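Glycerophosphoryl diester phosphodiesterase (Parabacteroides distasonis, PDB 3MZ2) probably hydrolyses glycerophosphodiesters to an alcohol and glycerol phosphate. Local coordinates at residues 65-70 with 136-141; 143-148 with 170-175; 160-165 with 178-183. All blocks are in the same frame, centred on the assembly; numbering follows the deposited sequence. Where two conformers were deposited one is given.

In the fold
Four successive parallel strands of the TIM-type barrel, 63-70, 135-137, 160-164 and 182-185, run through interactions 1 and 3, whose centres lie about 12 Å apart. Strand 135-137 is shared ground, with two probable hydrogen bonds: Leu137 N to Met161 O 2.9 Å, Leu137 O to Thr163 N 3.0 Å. Interaction 2 belongs to the helix layer outside this wall, its centre about 9 Å from that of interaction 3; Phe173 CD1 meets Ile162 CD1 at 3.6 Å. It also borders interaction 1, where Leu137 CD1 is 3.9 Å from Thr147 CG2. A sulfate about 4 Å from the Asp67 side chain, probably from the crystallisation liquor and distinct from that at helix 144-153, may mark a pocket.

Interaction 1 of 3, residues 65-70 with 136-141; sequences EIDPRL and ILDKKD
Lys140, in one of its two deposited conformers, reaches back along segment 65-70 to set its ammonium group against Asp67, NZ to OD1 2.8 Å, in a salt bridge that meets the carboxylate on its anti side, 31° out of plane. The lysine chain bends at chi2 (-78°) and again at chi4, and these two turns bring NZ round to the acid after the CB and CG methylenes have passed Pro68 O. A weaker salt bridge to Asp138 OD2 makes the same nitrogen the centre of a three-residue network. Asp138 OD2 also lies 3.4 Å from Glu65 OE2, two acceptors that are close without being bonded. Glu65 has its other oxygen, OE1, bonded to Arg38 N, and Asp67 OD2 is held by Asn48.

Beneath these polar ends, two neighbouring parallel strands of the TIM-type barrel pair in register, Glu65 with Ile136 and Ile66 with Leu137. Ile66 N donates to Ile136 O, and Ile66 O accepts from Asp138 N at 3.0 Å, the latter nearly straight. On the face carrying Ile66 and Leu137, the two side chains lie alongside each other and point the same way, Ile66 CD1 to Leu137 CD2 3.7 Å.

Farther along, backbone pairing gives way to side-chain and water bridges. Asp141 has CG between its backbone N and carbonyl carbon (chi1 64°), which turns OD1 to accept Leu70 N with its syn lone pair at 3.0 Å. A water joins Asp141 OD2 to Leu70 O and Arg69 NH1; a second links Pro68 O with Lys140 N. Lys140 CG lies over one face of the Arg69 guanidinium, with CB toward its rim; NE of Arg69 bonds Phe79 O while NH2 forms a salt bridge with Asp82.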
loop_
_atom_site.group_PDB
_atom_site.type_symbol
_atom_site.label_atom_id
_atom_site.label_comp_id
_atom_site.label_asym_id
_atom_site.label_seq_id
_atom_site.Cartn_x
_atom_site.Cartn_y
_atom_site.Cartn_z
ATOM N N GLU A 65 -6.206 -12.999 9.074
ATOM C CA GLU A 65 -5.532 -12.061 8.192
ATOM C C GLU A 65 -4.991 -10.963 9.105
ATOM O O GLU A 65 -5.723 -10.426 9.923
ATOM C CB GLU A 65 -6.563 -11.505 7.221
ATOM C CG GLU A 65 -5.938 -10.567 6.222
ATOM C CD GLU A 65 -6.002 -9.109 6.583
ATOM O OE1 GLU A 65 -6.607 -8.720 7.599
ATOM O OE2 GLU A 65 -5.419 -8.333 5.791
ATOM N N ILE A 66 -3.692 -10.679 9.037
ATOM C CA ILE A 66 -3.043 -9.800 9.988
ATOM C C ILE A 66 -2.168 -8.775 9.264
ATOM O O ILE A 66 -1.852 -8.919 8.059
ATOM C CB ILE A 66 -2.246 -10.644 11.040
ATOM C CG1 ILE A 66 -1.164 -11.488 10.372
ATOM C CG2 ILE A 66 -3.233 -11.552 11.808
ATOM C CD1 ILE A 66 -0.274 -12.346 11.314
ATOM N N ASP A 67 -1.752 -7.755 10.019
ATOM C CA ASP A 67 -1.079 -6.569 9.494
ATOM C C ASP A 67 0.348 -6.390 10.053
ATOM O O ASP A 67 0.544 -5.679 11.043
ATOM C CB ASP A 67 -1.914 -5.304 9.834
ATOM C CG ASP A 67 -3.316 -5.365 9.256
ATOM O OD1 ASP A 67 -3.400 -5.382 8.008
ATOM O OD2 ASP A 67 -4.291 -5.386 10.027
ATOM N N PRO A 68 1.355 -7.024 9.418
ATOM C CA PRO A 68 2.745 -6.870 9.848
ATOM C C PRO A 68 3.310 -5.513 9.450
ATOM O O PRO A 68 3.090 -5.038 8.336
ATOM C CB PRO A 68 3.501 -8.005 9.132
ATOM C CG PRO A 68 2.532 -8.712 8.294
ATOM C CD PRO A 68 1.235 -7.943 8.279
ATOM N N ARG A 69 3.979 -4.867 10.393
ATOM C CA ARG A 69 4.655 -3.616 10.128
ATOM C C ARG A 69 5.826 -3.434 11.101
ATOM O O ARG A 69 5.984 -4.154 12.080
ATOM C CB ARG A 69 3.706 -2.403 10.205
ATOM C CG ARG A 69 3.145 -2.133 11.553
ATOM C CD ARG A 69 2.505 -0.738 11.684
ATOM N NE ARG A 69 1.456 -0.427 10.682
ATOM C CZ ARG A 69 1.609 0.426 9.680
ATOM N NH1 ARG A 69 2.775 1.013 9.455
ATOM N NH2 ARG A 69 0.592 0.633 8.857
ATOM N N LEU A 70 6.630 -2.446 10.805
ATOM C CA LEU A 70 7.941 -2.295 11.423
ATOM C C LEU A 70 8.018 -1.259 12.547
ATOM O O LEU A 70 7.465 -0.165 12.463
ATOM C CB LEU A 70 8.957 -1.910 10.339
ATOM C CG LEU A 70 9.290 -2.914 9.265
ATOM C CD1 LEU A 70 10.190 -2.282 8.166
ATOM C CD2 LEU A 70 9.933 -4.154 9.905
ATOM N N ILE A 136 -2.531 -15.092 7.515
ATOM C CA ILE A 136 -2.511 -14.547 6.174
ATOM C C ILE A 136 -1.974 -13.119 6.262
ATOM O O ILE A 136 -2.580 -12.256 6.914
ATOM C CB ILE A 136 -3.903 -14.573 5.517
ATOM C CG1 ILE A 136 -4.473 -15.995 5.586
ATOM C CG2 ILE A 136 -3.759 -14.049 4.028
ATOM C CD1 ILE A 136 -5.969 -16.151 5.059
ATOM N N LEU A 137 -0.799 -12.895 5.692
ATOM C CA LEU A 137 -0.078 -11.640 5.859
ATOM C C LEU A 137 -0.483 -10.604 4.810
ATOM O O LEU A 137 -0.230 -10.761 3.595
ATOM C CB LEU A 137 1.442 -11.824 5.783
ATOM C CG LEU A 137 2.042 -12.884 6.730
ATOM C CD1 LEU A 137 3.598 -12.843 6.668
ATOM C CD2 LEU A 137 1.545 -12.768 8.170
ATOM N N ASP A 138 -1.025 -9.493 5.285
ATOM C CA ASP A 138 -1.239 -8.347 4.407
ATOM C C ASP A 138 0.115 -7.602 4.301
ATOM O O ASP A 138 1.115 -8.005 4.904
ATOM C CB ASP A 138 -2.367 -7.476 4.975
ATOM C CG ASP A 138 -2.963 -6.517 3.946
ATOM O OD1 ASP A 138 -2.644 -6.621 2.743
ATOM O OD2 ASP A 138 -3.774 -5.665 4.372
ATOM N N LYS A 139 0.188 -6.584 3.474
ATOM C CA LYS A 139 1.404 -5.835 3.215
ATOM C C LYS A 139 1.213 -4.437 3.771
ATOM O O LYS A 139 0.245 -3.774 3.354
ATOM C CB LYS A 139 1.605 -5.771 1.677
ATOM C CG LYS A 139 2.589 -4.703 1.140
ATOM C CD LYS A 139 2.836 -4.900 -0.360
ATOM C CE LYS A 139 4.114 -4.230 -0.857
ATOM N NZ LYS A 139 4.612 -4.903 -2.101
ATOM N N LYS A 140 2.120 -4.009 4.658
ATOM C CA LYS A 140 2.244 -2.618 5.055
ATOM C C LYS A 140 3.643 -2.157 4.635
ATOM O O LYS A 140 3.874 -1.897 3.458
ATOM C CB LYS A 140 1.999 -2.447 6.569
ATOM C CG LYS A 140 0.647 -2.985 7.070
ATOM C CD LYS A 140 -0.507 -2.048 6.753
ATOM C CE LYS A 140 -1.830 -2.722 7.007
ATOM N NZ LYS A 140 -1.975 -3.925 6.150
ATOM N N ASP A 141 4.599 -2.084 5.568
ATOM C CA ASP A 141 5.932 -1.598 5.229
ATOM C C ASP A 141 7.071 -2.643 5.352
ATOM O O ASP A 141 8.253 -2.255 5.290
ATOM C CB ASP A 141 6.274 -0.318 6.051
ATOM C CG ASP A 141 6.345 -0.552 7.543
ATOM O OD1 ASP A 141 6.114 -1.678 7.997
ATOM O OD2 ASP A 141 6.643 0.422 8.272
HETATM O O HOH W 1 4.134 -5.453 5.813
HETATM O O HOH W 2 5.561 0.804 10.628
#

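Interaction 2 of 3, residues 143-148 with 170-175; sequences PMERTA and ARFFYE. With SO4 (sulfate ion), chain E.
Selenomethionine Met144, in one of its two deposited conformers, lays its SE over the middle of the Phe172 ring, 3.8 Å from the centroid and 10° off the ring normal, a Met-aromatic contact made face-on. With CG placed between the backbone N and the carbonyl carbon (chi1 60°), the chain leans across the ring and brings Met144 CG to 3.4 Å from Phe172 CE2. The inner half of the contact is the more deeply buried one. There the Phe173 ring packs against helix 144-153: its CZ lies 3.6 Å from Met144 CB, and Ala148 CB approaches the ring edge at 3.9 Å from Phe173 CD1. Phe172 CD2 stands over the centre of one Phe173 face, while Phe173 also reaches Ile162 and Val164 of the barrel strand below.

Outward, cover thins along the partly exposed rim of Phe172. Glu145 brings OE1 to the Phe172 edge, 3.4 Å from CZ, but it too was deposited in two conformers and this contact is less certain. Replacing Phe172 by an alanine is likely to leave the selenium without its aromatic partner and one Phe173 face without its neighbour.

The two helix segments run at 38° to one another with their axes 10.5 Å apart, a spacing that the two phenylalanine rings span. A sulfate, probably from the crystallisation liquor, sits at the start of helix 144-153, where Met144 N donates to its O2 at 3.0 Å. No hydrogen bond crosses between segments 143-148 and 170-175, which implies that the association of these two segments rests on apolar and selenium-aromatic contact, while the helix N-terminus offers its backbone N-H to an anion.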
loop_
_atom_site.group_PDB
_atom_site.type_symbol
_atom_site.label_atom_id
_atom_site.label_comp_id
_atom_site.label_asym_id
_atom_site.label_seq_id
_atom_site.Cartn_x
_atom_site.Cartn_y
_atom_site.Cartn_z
ATOM N N PRO A 143 9.489 -5.174 3.756
ATOM C CA PRO A 143 9.843 -5.519 2.388
ATOM C C PRO A 143 9.452 -6.938 2.031
ATOM O O PRO A 143 9.602 -7.835 2.869
ATOM C CB PRO A 143 11.371 -5.340 2.352
ATOM C CG PRO A 143 11.702 -4.419 3.549
ATOM C CD PRO A 143 10.666 -4.781 4.568
HETATM N N MSE A 144 8.947 -7.099 0.809
HETATM C CA MSE A 144 8.595 -8.427 0.296
HETATM C C MSE A 144 9.706 -9.443 0.432
HETATM O O MSE A 144 9.429 -10.579 0.783
HETATM C CB MSE A 144 8.166 -8.358 -1.166
HETATM C CG MSE A 144 9.232 -7.826 -2.094
HETATM SE SE MSE A 144 8.485 -7.462 -3.856
HETATM C CE MSE A 144 6.770 -6.740 -3.267
ATOM N N GLU A 145 10.955 -9.072 0.169
ATOM C CA GLU A 145 12.047 -10.044 0.333
ATOM C C GLU A 145 12.173 -10.505 1.789
ATOM O O GLU A 145 12.470 -11.670 2.035
ATOM C CB GLU A 145 13.372 -9.495 -0.206
ATOM C CG GLU A 145 14.594 -10.438 -0.108
ATOM C CD GLU A 145 14.769 -11.396 -1.300
ATOM O OE1 GLU A 145 14.217 -11.146 -2.389
ATOM O OE2 GLU A 145 15.493 -12.397 -1.145
ATOM N N ARG A 146 11.937 -9.610 2.739
ATOM C CA ARG A 146 12.050 -9.968 4.151
ATOM C C ARG A 146 10.966 -10.945 4.523
ATOM O O ARG A 146 11.215 -11.938 5.234
ATOM C CB ARG A 146 11.935 -8.737 5.075
ATOM C CG ARG A 146 12.343 -9.092 6.488
ATOM C CD ARG A 146 12.577 -7.923 7.342
ATOM N NE ARG A 146 12.577 -8.362 8.721
ATOM C CZ ARG A 146 12.636 -7.540 9.745
ATOM N NH1 ARG A 146 12.737 -6.224 9.551
ATOM N NH2 ARG A 146 12.603 -8.039 10.956
ATOM N N THR A 147 9.749 -10.665 4.072
ATOM C CA THR A 147 8.628 -11.568 4.340
ATOM C C THR A 147 8.920 -12.966 3.740
ATOM O O THR A 147 8.705 -13.988 4.417
ATOM C CB THR A 147 7.371 -10.994 3.763
ATOM O OG1 THR A 147 7.127 -9.735 4.410
ATOM C CG2 THR A 147 6.159 -12.006 3.899
ATOM N N ALA A 148 9.361 -12.995 2.484
ATOM C CA ALA A 148 9.740 -14.280 1.859
ATOM C C ALA A 148 10.752 -15.041 2.718
ATOM O O ALA A 148 10.602 -16.240 2.971
ATOM C CB ALA A 148 10.262 -14.101 0.418
ATOM N N ALA A 170 2.819 -12.143 -6.999
ATOM C CA ALA A 170 2.786 -13.561 -6.742
ATOM C C ALA A 170 4.025 -14.239 -7.329
ATOM O O ALA A 170 4.620 -15.115 -6.723
ATOM C CB ALA A 170 1.512 -14.202 -7.282
ATOM N N ARG A 171 4.407 -13.862 -8.536
ATOM C CA ARG A 171 5.551 -14.502 -9.168
ATOM C C ARG A 171 6.858 -14.193 -8.418
ATOM O O ARG A 171 7.709 -15.064 -8.269
ATOM C CB ARG A 171 5.639 -14.103 -10.633
ATOM C CG ARG A 171 6.814 -14.723 -11.380
ATOM C CD ARG A 171 6.499 -14.784 -12.850
ATOM N NE ARG A 171 6.702 -13.489 -13.488
ATOM C CZ ARG A 171 7.898 -13.045 -13.909
ATOM N NH1 ARG A 171 8.994 -13.786 -13.744
ATOM N NH2 ARG A 171 8.014 -11.866 -14.507
ATOM N N PHE A 172 7.035 -12.961 -7.950
ATOM C CA PHE A 172 8.179 -12.648 -7.117
ATOM C C PHE A 172 8.312 -13.681 -5.993
ATOM O O PHE A 172 9.377 -14.302 -5.804
ATOM C CB PHE A 172 8.045 -11.272 -6.454
ATOM C CG PHE A 172 9.105 -11.024 -5.412
ATOM C CD1 PHE A 172 10.398 -10.626 -5.788
ATOM C CD2 PHE A 172 8.839 -11.243 -4.055
ATOM C CE1 PHE A 172 11.381 -10.436 -4.829
ATOM C CE2 PHE A 172 9.825 -11.061 -3.107
ATOM C CZ PHE A 172 11.090 -10.640 -3.495
ATOM N N PHE A 173 7.221 -13.872 -5.232
ATOM C CA PHE A 173 7.261 -14.795 -4.112
ATOM C C PHE A 173 7.401 -16.246 -4.562
ATOM O O PHE A 173 8.184 -17.010 -3.971
ATOM C CB PHE A 173 6.005 -14.666 -3.249
ATOM C CG PHE A 173 5.987 -13.447 -2.404
ATOM C CD1 PHE A 173 6.795 -13.364 -1.275
ATOM C CD2 PHE A 173 5.180 -12.362 -2.738
ATOM C CE1 PHE A 173 6.756 -12.212 -0.453
ATOM C CE2 PHE A 173 5.150 -11.216 -1.902
ATOM C CZ PHE A 173 5.945 -11.160 -0.784
ATOM N N TYR A 174 6.635 -16.641 -5.595
ATOM C CA TYR A 174 6.580 -18.055 -5.998
ATOM C C TYR A 174 7.963 -18.558 -6.536
ATOM O O TYR A 174 8.371 -19.673 -6.239
ATOM C CB TYR A 174 5.456 -18.267 -7.019
ATOM C CG TYR A 174 5.383 -19.681 -7.492
ATOM C CD1 TYR A 174 4.869 -20.678 -6.705
ATOM C CD2 TYR A 174 5.903 -20.035 -8.742
ATOM C CE1 TYR A 174 4.842 -22.015 -7.160
ATOM C CE2 TYR A 174 5.879 -21.348 -9.163
ATOM C CZ TYR A 174 5.352 -22.311 -8.385
ATOM O OH TYR A 174 5.376 -23.622 -8.803
ATOM N N GLU A 175 8.654 -17.708 -7.273
ATOM C CA GLU A 175 9.979 -17.998 -7.813
ATOM C C GLU A 175 10.980 -18.105 -6.660
ATOM O O GLU A 175 11.885 -18.932 -6.738
ATOM C CB GLU A 175 10.389 -16.969 -8.880
ATOM C CG GLU A 175 9.510 -17.137 -10.150
ATOM C CD GLU A 175 9.944 -16.358 -11.360
ATOM O OE1 GLU A 175 10.823 -15.495 -11.205
ATOM O OE2 GLU A 175 9.356 -16.630 -12.464
HETATM S S SO4 E . 9.197 -4.120 -1.495
HETATM O O1 SO4 E . 9.141 -2.658 -1.446
HETATM O O2 SO4 E . 8.081 -4.728 -0.777
HETATM O O3 SO4 E . 9.135 -4.581 -2.879
HETATM O O4 SO4 E . 10.458 -4.523 -0.891
#

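Interaction 3 of 3, residues 160-165 with 178-183; sequences VMITVH and PNFMFE
Ile162 places its CD1 methyl over the centre of the Phe180 ring, 3.7 Å from the centroid and 10° off the normal, a CH-pi contact. The anti relation of its CG1 to the carbonyl carbon (chi1 -56°) and a nearly extended chi2 carry the methyl there. Phe182 turns its ring edge to Ile162 O, while Val164 CG1 comes obliquely to Phe182 CD1 at 3.8 Å. Phe173 of helix 167-176 touches Phe180 and Phe182, extending this apolar layer outward.

On the other face, Met161 and Met181, both selenomethionines, lie side by side with their CG atoms 3.8 Å apart, and Thr163 runs alongside Glu183. Three backbone bonds fix the register: Met181 O accepts Ile162 N, Ile162 O accepts Glu183 N at 3.0 Å from 43° above its carbonyl plane, and Glu183 O accepts Val164 N at 2.9 Å. Before this pairing begins, a water bridges Val160 O and Met181 N. Strand 160-164, helix 167-176 and strand 182-185 thus form a beta-alpha-beta crossover, the repeating unit of a TIM barrel.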
loop_
_atom_site.group_PDB
_atom_site.type_symbol
_atom_site.label_atom_id
_atom_site.label_comp_id
_atom_site.label_asym_id
_atom_site.label_seq_id
_atom_site.Cartn_x
_atom_site.Cartn_y
_atom_site.Cartn_z
ATOM N N VAL A 160 1.556 -19.993 7.150
ATOM C CA VAL A 160 1.655 -18.529 6.961
ATOM C C VAL A 160 1.551 -18.267 5.463
ATOM O O VAL A 160 2.465 -18.609 4.702
ATOM C CB VAL A 160 2.963 -17.960 7.543
ATOM C CG1 VAL A 160 2.996 -16.391 7.417
ATOM C CG2 VAL A 160 3.202 -18.405 8.984
HETATM N N MSE A 161 0.422 -17.702 5.035
HETATM C CA MSE A 161 0.139 -17.410 3.622
HETATM C C MSE A 161 0.455 -15.956 3.343
HETATM O O MSE A 161 0.494 -15.140 4.287
HETATM C CB MSE A 161 -1.341 -17.660 3.269
HETATM C CG MSE A 161 -1.692 -19.100 3.344
HETATM SE SE MSE A 161 -3.621 -19.415 3.374
HETATM C CE MSE A 161 -4.160 -18.620 1.662
ATOM N N ILE A 162 0.611 -15.631 2.069
ATOM C CA ILE A 162 0.974 -14.254 1.659
ATOM C C ILE A 162 -0.137 -13.678 0.784
ATOM O O ILE A 162 -0.553 -14.309 -0.162
ATOM C CB ILE A 162 2.301 -14.251 0.875
ATOM C CG1 ILE A 162 3.416 -14.905 1.716
ATOM C CG2 ILE A 162 2.698 -12.792 0.482
ATOM C CD1 ILE A 162 4.655 -15.369 0.880
ATOM N N THR A 163 -0.603 -12.477 1.119
ATOM C CA THR A 163 -1.586 -11.784 0.308
ATOM C C THR A 163 -0.845 -11.108 -0.821
ATOM O O THR A 163 0.145 -10.411 -0.590
ATOM C CB THR A 163 -2.366 -10.722 1.112
ATOM O OG1 THR A 163 -3.029 -11.365 2.187
ATOM C CG2 THR A 163 -3.432 -10.047 0.181
ATOM N N VAL A 164 -1.345 -11.327 -2.041
ATOM C CA VAL A 164 -0.765 -10.732 -3.256
ATOM C C VAL A 164 -1.877 -10.094 -4.053
ATOM O O VAL A 164 -3.018 -10.635 -4.096
ATOM C CB VAL A 164 -0.024 -11.790 -4.122
ATOM C CG1 VAL A 164 1.257 -12.291 -3.375
ATOM C CG2 VAL A 164 -0.924 -12.953 -4.542
ATOM N N HIS A 165 -1.565 -8.927 -4.612
ATOM C CA HIS A 165 -2.568 -8.146 -5.312
ATOM C C HIS A 165 -2.618 -8.412 -6.825
ATOM O O HIS A 165 -3.570 -8.029 -7.490
ATOM C CB HIS A 165 -2.385 -6.661 -5.034
ATOM C CG HIS A 165 -2.581 -6.283 -3.607
ATOM N ND1 HIS A 165 -1.860 -5.272 -3.001
ATOM C CD2 HIS A 165 -3.373 -6.810 -2.643
ATOM C CE1 HIS A 165 -2.239 -5.170 -1.736
ATOM N NE2 HIS A 165 -3.161 -6.087 -1.497
ATOM N N PRO A 178 8.639 -21.961 -4.123
ATOM C CA PRO A 178 7.389 -22.478 -4.711
ATOM C C PRO A 178 6.462 -23.229 -3.792
ATOM O O PRO A 178 5.416 -23.724 -4.234
ATOM C CB PRO A 178 7.904 -23.432 -5.810
ATOM C CG PRO A 178 9.209 -23.874 -5.302
ATOM C CD PRO A 178 9.814 -22.644 -4.690
ATOM N N ASN A 179 6.834 -23.357 -2.525
ATOM C CA ASN A 179 5.964 -23.932 -1.521
ATOM C C ASN A 179 5.078 -22.885 -0.853
ATOM O O ASN A 179 4.258 -23.216 -0.014
ATOM C CB ASN A 179 6.799 -24.675 -0.487
ATOM C CG ASN A 179 7.443 -25.952 -1.058
ATOM O OD1 ASN A 179 6.859 -26.641 -1.910
ATOM N ND2 ASN A 179 8.664 -26.202 -0.681
ATOM N N PHE A 180 5.208 -21.610 -1.219
ATOM C CA PHE A 180 4.313 -20.614 -0.641
ATOM C C PHE A 180 2.859 -20.799 -1.113
ATOM O O PHE A 180 2.587 -21.176 -2.271
ATOM C CB PHE A 180 4.723 -19.219 -1.048
ATOM C CG PHE A 180 5.976 -18.662 -0.405
ATOM C CD1 PHE A 180 6.320 -18.909 0.925
ATOM C CD2 PHE A 180 6.759 -17.776 -1.131
ATOM C CE1 PHE A 180 7.492 -18.369 1.463
ATOM C CE2 PHE A 180 7.887 -17.208 -0.600
ATOM C CZ PHE A 180 8.245 -17.482 0.687
HETATM N N MSE A 181 1.932 -20.480 -0.227
HETATM C CA MSE A 181 0.502 -20.452 -0.539
HETATM C C MSE A 181 0.037 -19.010 -0.500
HETATM O O MSE A 181 0.449 -18.274 0.396
HETATM C CB MSE A 181 -0.239 -21.306 0.461
HETATM C CG MSE A 181 -1.734 -21.405 0.386
HETATM SE SE MSE A 181 -2.247 -22.793 -0.888
HETATM C CE MSE A 181 -3.846 -21.924 -1.537
ATOM N N PHE A 182 -0.857 -18.633 -1.418
ATOM C CA PHE A 182 -1.277 -17.259 -1.563
ATOM C C PHE A 182 -2.755 -17.021 -1.288
ATOM O O PHE A 182 -3.604 -17.864 -1.662
ATOM C CB PHE A 182 -0.974 -16.795 -2.992
ATOM C CG PHE A 182 0.478 -16.844 -3.310
ATOM C CD1 PHE A 182 1.354 -15.979 -2.681
ATOM C CD2 PHE A 182 0.967 -17.778 -4.197
ATOM C CE1 PHE A 182 2.709 -16.044 -2.940
ATOM C CE2 PHE A 182 2.339 -17.878 -4.464
ATOM C CZ PHE A 182 3.205 -16.990 -3.879
ATOM N N GLU A 183 -3.036 -15.840 -0.722
ATOM C CA GLU A 183 -4.360 -15.222 -0.882
ATOM C C GLU A 183 -4.186 -14.200 -2.029
ATOM O O GLU A 183 -3.454 -13.253 -1.894
ATOM C CB GLU A 183 -4.834 -14.520 0.394
ATOM C CG GLU A 183 -6.151 -13.806 0.135
ATOM C CD GLU A 183 -6.642 -12.985 1.278
ATOM O OE1 GLU A 183 -6.838 -13.565 2.379
ATOM O OE2 GLU A 183 -6.902 -11.790 1.018
HETATM O O HOH W 3 2.811 -20.355 2.529
#